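Local coordinates for endoglucanase (Clostridium thermocellum, PDB 2YIK), which probably hydrolyses internal beta-1,4-glycosidic bonds of cellulose, as a family 9 glycoside hydrolase that carries zinc and calcium ions in its catalytic domain, at residues N85-D90 against G206-K211; V108-G113 against M166-R171. One frame throughout, in Å; residues are numbered along the deposited sequence.

Overall arrangement
Both contacts lie on the small beta-sheet beside the helical body of the family 9 catalytic domain, with centres 13 Å apart. Interaction 1 lays the loop before helix 90-100 along strand 206-209; interaction 2, whose segments both fall in sequence between those of interaction 1, joins the loop after strand 107-108 to the end of helix 151-167 and strand 169-171. Strand 177-184 pairs with both 206-209 and 169-171. The contacts meet where Phe208 CE2 lies 3.6 Å from Phe170 CE1. A calcium ion lies about 5 Å from the Val108 side chain, and the Phe208 side chain is about 11 Å from a calcium; both contacts are away from the predicted active-site residue His451.

Interaction 1: residues N85-D90 against G206-K211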
loop_
_atom_site.group_PDB
_atom_site.type_symbol
_atom_site.label_atom_id
_atom_site.label_comp_id
_atom_site.label_asym_id
_atom_site.label_seq_id
_atom_site.Cartn_x
_atom_site.Cartn_y
_atom_site.Cartn_z
ATOM N N ASN A 85 -26.079 -5.052 8.351
ATOM C CA ASN A 85 -25.339 -4.119 7.518
ATOM C C ASN A 85 -23.882 -4.031 7.958
ATOM O O ASN A 85 -23.039 -3.516 7.226
ATOM C CB ASN A 85 -26.002 -2.739 7.520
ATOM C CG ASN A 85 -27.279 -2.714 6.694
ATOM O OD1 ASN A 85 -28.389 -2.743 7.236
ATOM N ND2 ASN A 85 -27.126 -2.675 5.372
ATOM N N THR A 86 -23.591 -4.516 9.160
ATOM C CA THR A 86 -22.215 -4.560 9.656
ATOM C C THR A 86 -22.076 -5.992 10.155
ATOM O O THR A 86 -23.061 -6.734 10.179
ATOM C CB THR A 86 -21.951 -3.604 10.851
ATOM O OG1 THR A 86 -22.481 -4.179 12.052
ATOM C CG2 THR A 86 -22.590 -2.243 10.609
ATOM N N ASN A 87 -20.876 -6.391 10.552
ATOM C CA ASN A 87 -20.695 -7.746 11.046
ATOM C C ASN A 87 -20.421 -7.760 12.546
ATOM O O ASN A 87 -19.818 -8.701 13.073
ATOM C CB ASN A 87 -19.573 -8.449 10.284
ATOM C CG ASN A 87 -18.205 -7.967 10.683
ATOM O OD1 ASN A 87 -18.012 -6.794 11.018
ATOM N ND2 ASN A 87 -17.232 -8.872 10.638
ATOM N N MET A 88 -20.843 -6.699 13.231
ATOM C CA MET A 88 -20.699 -6.639 14.682
ATOM C C MET A 88 -21.971 -7.284 15.231
ATOM O O MET A 88 -23.027 -7.206 14.603
ATOM C CB MET A 88 -20.598 -5.194 15.172
ATOM C CG MET A 88 -19.262 -4.524 14.857
ATOM S SD MET A 88 -19.234 -2.795 15.371
ATOM C CE MET A 88 -20.081 -2.015 13.966
ATOM N N SER A 89 -21.868 -7.933 16.387
ATOM C CA SER A 89 -23.009 -8.601 17.012
ATOM C C SER A 89 -24.011 -7.606 17.594
ATOM O O SER A 89 -23.679 -6.442 17.819
ATOM C CB SER A 89 -22.525 -9.524 18.136
ATOM O OG SER A 89 -22.022 -8.776 19.236
ATOM N N ASP A 90 -25.239 -8.074 17.832
ATOM C CA ASP A 90 -26.284 -7.234 18.417
ATOM C C ASP A 90 -25.815 -6.743 19.787
ATOM O O ASP A 90 -26.009 -5.585 20.150
ATOM C CB ASP A 90 -27.584 -8.020 18.629
ATOM C CG ASP A 90 -28.330 -8.301 17.343
ATOM O OD1 ASP A 90 -28.137 -7.565 16.348
ATOM O OD2 ASP A 90 -29.139 -9.259 17.338
ATOM N N GLY A 206 -20.365 -3.394 5.972
ATOM C CA GLY A 206 -19.218 -2.828 6.650
ATOM C C GLY A 206 -18.693 -3.912 7.578
ATOM O O GLY A 206 -19.453 -4.467 8.369
ATOM N N TRP A 207 -17.412 -4.244 7.477
ATOM C CA TRP A 207 -16.848 -5.281 8.334
ATOM C C TRP A 207 -15.938 -4.597 9.352
ATOM O O TRP A 207 -15.101 -3.754 9.003
ATOM C CB TRP A 207 -16.099 -6.325 7.488
ATOM C CG TRP A 207 -16.891 -6.807 6.271
ATOM C CD1 TRP A 207 -17.157 -6.094 5.137
ATOM C CD2 TRP A 207 -17.489 -8.102 6.074
ATOM N NE1 TRP A 207 -17.873 -6.858 4.246
ATOM C CE2 TRP A 207 -18.091 -8.093 4.793
ATOM C CE3 TRP A 207 -17.573 -9.263 6.850
ATOM C CZ2 TRP A 207 -18.768 -9.206 4.271
ATOM C CZ3 TRP A 207 -18.248 -10.374 6.329
ATOM C CH2 TRP A 207 -18.834 -10.332 5.051
ATOM N N PHE A 208 -16.120 -4.963 10.617
ATOM C CA PHE A 208 -15.392 -4.337 11.711
ATOM C C PHE A 208 -14.569 -5.273 12.572
ATOM O O PHE A 208 -14.981 -6.400 12.835
ATOM C CB PHE A 208 -16.377 -3.619 12.651
ATOM C CG PHE A 208 -17.162 -2.509 12.005
ATOM C CD1 PHE A 208 -18.097 -2.775 11.011
ATOM C CD2 PHE A 208 -16.973 -1.187 12.407
ATOM C CE1 PHE A 208 -18.828 -1.748 10.425
ATOM C CE2 PHE A 208 -17.700 -0.155 11.825
ATOM C CZ PHE A 208 -18.629 -0.435 10.835
ATOM N N ILE A 209 -13.406 -4.797 13.015
ATOM C CA ILE A 209 -12.575 -5.575 13.928
ATOM C C ILE A 209 -12.976 -5.062 15.307
ATOM O O ILE A 209 -13.131 -3.856 15.525
ATOM C CB ILE A 209 -11.054 -5.362 13.733
ATOM C CG1 ILE A 209 -10.585 -6.086 12.474
ATOM C CG2 ILE A 209 -10.282 -5.937 14.925
ATOM C CD1 ILE A 209 -10.133 -5.161 11.391
ATOM N N THR A 210 -13.121 -5.999 16.227
ATOM C CA THR A 210 -13.557 -5.744 17.585
ATOM C C THR A 210 -12.626 -6.524 18.520
ATOM O O THR A 210 -11.875 -7.383 18.060
ATOM C CB THR A 210 -15.029 -6.232 17.668
ATOM O OG1 THR A 210 -15.914 -5.116 17.536
ATOM C CG2 THR A 210 -15.291 -6.995 18.909
ATOM N N LYS A 211 -12.660 -6.238 19.818
ATOM C CA LYS A 211 -11.804 -6.966 20.746
ATOM C C LYS A 211 -12.280 -8.418 20.881
ATOM O O LYS A 211 -11.587 -9.255 21.460
ATOM C CB LYS A 211 -11.819 -6.305 22.125
ATOM C CG LYS A 211 -13.059 -6.620 22.964
ATOM C CD LYS A 211 -13.152 -5.712 24.181
ATOM C CE LYS A 211 -11.952 -5.876 25.100
ATOM N NZ LYS A 211 -12.131 -7.024 26.049
HETATM O O HOH W 1 -16.843 -8.186 14.083
#
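Asn87 OD1 takes the backbone N-H of Phe208 in a short, nearly straight bond (OD1 to N 2.7 Å, 172° at the hydrogen), the donor lying 26° out of the amide's carbonyl plane. The first torsion of Asn87 sets CG between its backbone N and carbonyl carbon, and the amide reaches across to strand 206-209 in place of a main-chain acceptor. Its ND2 ends at the edge of the Trp207 ring, 3.8 Å from CE3, with amide and ring planes 62° apart. Upstream, Gly206 N donates to Asn85 O (3.0 Å), while Asn87 N reaches Gly206 O only weakly. Residues 85-88 run nearly parallel to the strand, whose backbone also pairs with strand 177-184 in the small sheet of this family 9 domain. An ST turn shapes the loop: Thr86 OG1 accepts from Met88 N at 3.2 Å and is also hydrogen-bonded to Asp82 O. The Met88 chain then bends at its third torsion, which places CE squarely over one face of the Phe208 ring, 3.4 Å from its centroid, as a CH-pi contact; SD makes an oblique Met-aromatic approach. Thr86 CB meets the same ring obliquely, 3.7 Å from CE1. One water donates to both Asn87 O and Phe208 O, bridging the two backbones just beyond the side-chain bond.

Interaction 2: residues V108-G113 against M166-R171; sequences VDVSGG and MRCTFR
Ser111 O receives the guanidinium of Arg167, which, from near the end of helix 151-167, reaches across to the loop shaped by an Asx turn. In that turn Asp109 OD1 accepts twice: from Ser111 N at 2.9 Å, nearly along the C-O axis, and from Ser111 OG through its syn lone pair. The carboxylate therefore shapes the loop that presents the Ser111 carbonyl. Arg167 NH2 makes the main bond (3.0 Å to Ser111 O), with the oxygen 14° out of the guanidinium plane; NE adds a weak second bond to the same oxygen. A bend at chi3 (-58°) turns the end of the arginine toward this carbonyl, and NH2 also lies 3.5 Å from Gly112 CA, where glycine has no side chain. Asp109 OD2 stays 4.6 Å from Arg167 NE, so the opposite charges probably attract without forming a salt bridge.

The apolar side is buried and packed side chain on side chain. Val110 CB rests against Cys168 SG at 4.1 Å, and its CG1 approaches the edge of the Phe170 ring. Val108 CB meets Phe170 CZ obliquely at 4.2 Å. Cys181 and Val184 of strand 177-184, together with Leu79, pack around Val110.

By contrast, the partly exposed side, at Asp109 and Arg167, is looser and bridged by water. One water donates to both Asp109 O and Arg167 O and so links the two backbones. Another, lying in the guanidinium plane, joins the loop to the arginine side chain: it accepts from Gly113 N and, at 2.7 Å, from Arg167 NH2.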
loop_
_atom_site.group_PDB
_atom_site.type_symbol
_atom_site.label_atom_id
_atom_site.label_comp_id
_atom_site.label_asym_id
_atom_site.label_seq_id
_atom_site.Cartn_x
_atom_site.Cartn_y
_atom_site.Cartn_z
ATOM N N VAL A 108 -23.489 4.995 10.418
ATOM C CA VAL A 108 -22.090 5.359 10.605
ATOM C C VAL A 108 -21.505 5.676 9.239
ATOM O O VAL A 108 -22.003 5.204 8.216
ATOM C CB VAL A 108 -21.274 4.234 11.275
ATOM C CG1 VAL A 108 -21.815 3.965 12.679
ATOM C CG2 VAL A 108 -21.313 2.986 10.424
ATOM N N ASP A 109 -20.454 6.487 9.229
ATOM C CA ASP A 109 -19.798 6.887 7.994
ATOM C C ASP A 109 -18.490 6.124 7.756
ATOM O O ASP A 109 -17.479 6.387 8.406
ATOM C CB ASP A 109 -19.527 8.395 8.038
ATOM C CG ASP A 109 -18.904 8.923 6.757
ATOM O OD1 ASP A 109 -18.666 8.132 5.815
ATOM O OD2 ASP A 109 -18.648 10.145 6.695
ATOM N N VAL A 110 -18.513 5.166 6.833
ATOM C CA VAL A 110 -17.306 4.410 6.508
ATOM C C VAL A 110 -16.970 4.648 5.035
ATOM O O VAL A 110 -16.451 3.770 4.341
ATOM C CB VAL A 110 -17.462 2.888 6.775
ATOM C CG1 VAL A 110 -17.567 2.631 8.272
ATOM C CG2 VAL A 110 -18.671 2.346 6.056
ATOM N N SER A 111 -17.265 5.860 4.577
ATOM C CA SER A 111 -17.007 6.259 3.204
ATOM C C SER A 111 -15.584 6.794 3.058
ATOM O O SER A 111 -14.919 7.121 4.044
ATOM C CB SER A 111 -17.991 7.348 2.770
ATOM O OG SER A 111 -17.672 8.592 3.375
ATOM N N GLY A 112 -15.129 6.875 1.813
ATOM C CA GLY A 112 -13.799 7.382 1.542
ATOM C C GLY A 112 -12.811 6.306 1.148
ATOM O O GLY A 112 -13.186 5.163 0.898
ATOM N N GLY A 113 -11.538 6.670 1.091
ATOM C CA GLY A 113 -10.539 5.690 0.721
ATOM C C GLY A 113 -10.543 5.352 -0.760
ATOM O O GLY A 113 -11.037 6.122 -1.591
ATOM N N MET A 166 -8.792 6.853 9.777
ATOM C CA MET A 166 -9.199 7.539 10.997
ATOM C C MET A 166 -10.708 7.584 11.212
ATOM O O MET A 166 -11.175 7.333 12.325
ATOM C CB MET A 166 -8.579 8.942 11.048
ATOM C CG MET A 166 -7.064 8.879 11.303
ATOM S SD MET A 166 -6.177 10.434 11.538
ATOM C CE MET A 166 -5.812 10.894 9.835
ATOM N N ARG A 167 -11.470 7.888 10.165
ATOM C CA ARG A 167 -12.933 7.924 10.268
ATOM C C ARG A 167 -13.459 6.527 10.615
ATOM O O ARG A 167 -14.488 6.384 11.272
ATOM C CB ARG A 167 -13.571 8.361 8.939
ATOM C CG ARG A 167 -13.582 9.857 8.666
ATOM C CD ARG A 167 -14.503 10.177 7.488
ATOM N NE ARG A 167 -14.081 9.471 6.290
ATOM C CZ ARG A 167 -13.154 9.911 5.446
ATOM N NH1 ARG A 167 -12.552 11.071 5.660
ATOM N NH2 ARG A 167 -12.814 9.172 4.402
ATOM N N CYS A 168 -12.746 5.499 10.165
ATOM C CA CYS A 168 -13.152 4.115 10.412
ATOM C C CYS A 168 -12.700 3.570 11.762
ATOM O O CYS A 168 -13.030 2.441 12.131
ATOM C CB CYS A 168 -12.642 3.214 9.284
ATOM S SG CYS A 168 -13.546 3.415 7.715
ATOM N N THR A 169 -11.931 4.369 12.492
ATOM C CA THR A 169 -11.466 3.953 13.803
ATOM C C THR A 169 -12.374 4.614 14.832
ATOM O O THR A 169 -12.290 5.823 15.061
ATOM C CB THR A 169 -10.006 4.385 14.064
ATOM O OG1 THR A 169 -9.166 3.911 13.000
ATOM C CG2 THR A 169 -9.509 3.804 15.390
ATOM N N PHE A 170 -13.253 3.815 15.428
ATOM C CA PHE A 170 -14.192 4.294 16.435
ATOM C C PHE A 170 -13.558 4.148 17.819
ATOM O O PHE A 170 -13.352 3.032 18.307
ATOM C CB PHE A 170 -15.492 3.495 16.320
ATOM C CG PHE A 170 -16.163 3.650 14.987
ATOM C CD1 PHE A 170 -15.761 2.874 13.900
ATOM C CD2 PHE A 170 -17.124 4.637 14.785
ATOM C CE1 PHE A 170 -16.304 3.080 12.633
ATOM C CE2 PHE A 170 -17.676 4.850 13.521
ATOM C CZ PHE A 170 -17.261 4.072 12.442
ATOM N N ARG A 171 -13.239 5.288 18.431
ATOM C CA ARG A 171 -12.589 5.323 19.739
ATOM C C ARG A 171 -13.444 6.010 20.801
ATOM O O ARG A 171 -14.259 6.878 20.480
ATOM C CB ARG A 171 -11.260 6.082 19.628
ATOM C CG ARG A 171 -10.374 5.654 18.469
ATOM C CD ARG A 171 -9.357 6.743 18.134
ATOM N NE ARG A 171 -8.322 6.880 19.155
ATOM C CZ ARG A 171 -7.484 7.912 19.238
ATOM N NH1 ARG A 171 -7.558 8.909 18.367
ATOM N NH2 ARG A 171 -6.555 7.938 20.184
HETATM O O HOH W 2 -16.856 7.541 10.616
HETATM O O HOH W 3 -10.970 9.433 2.496
#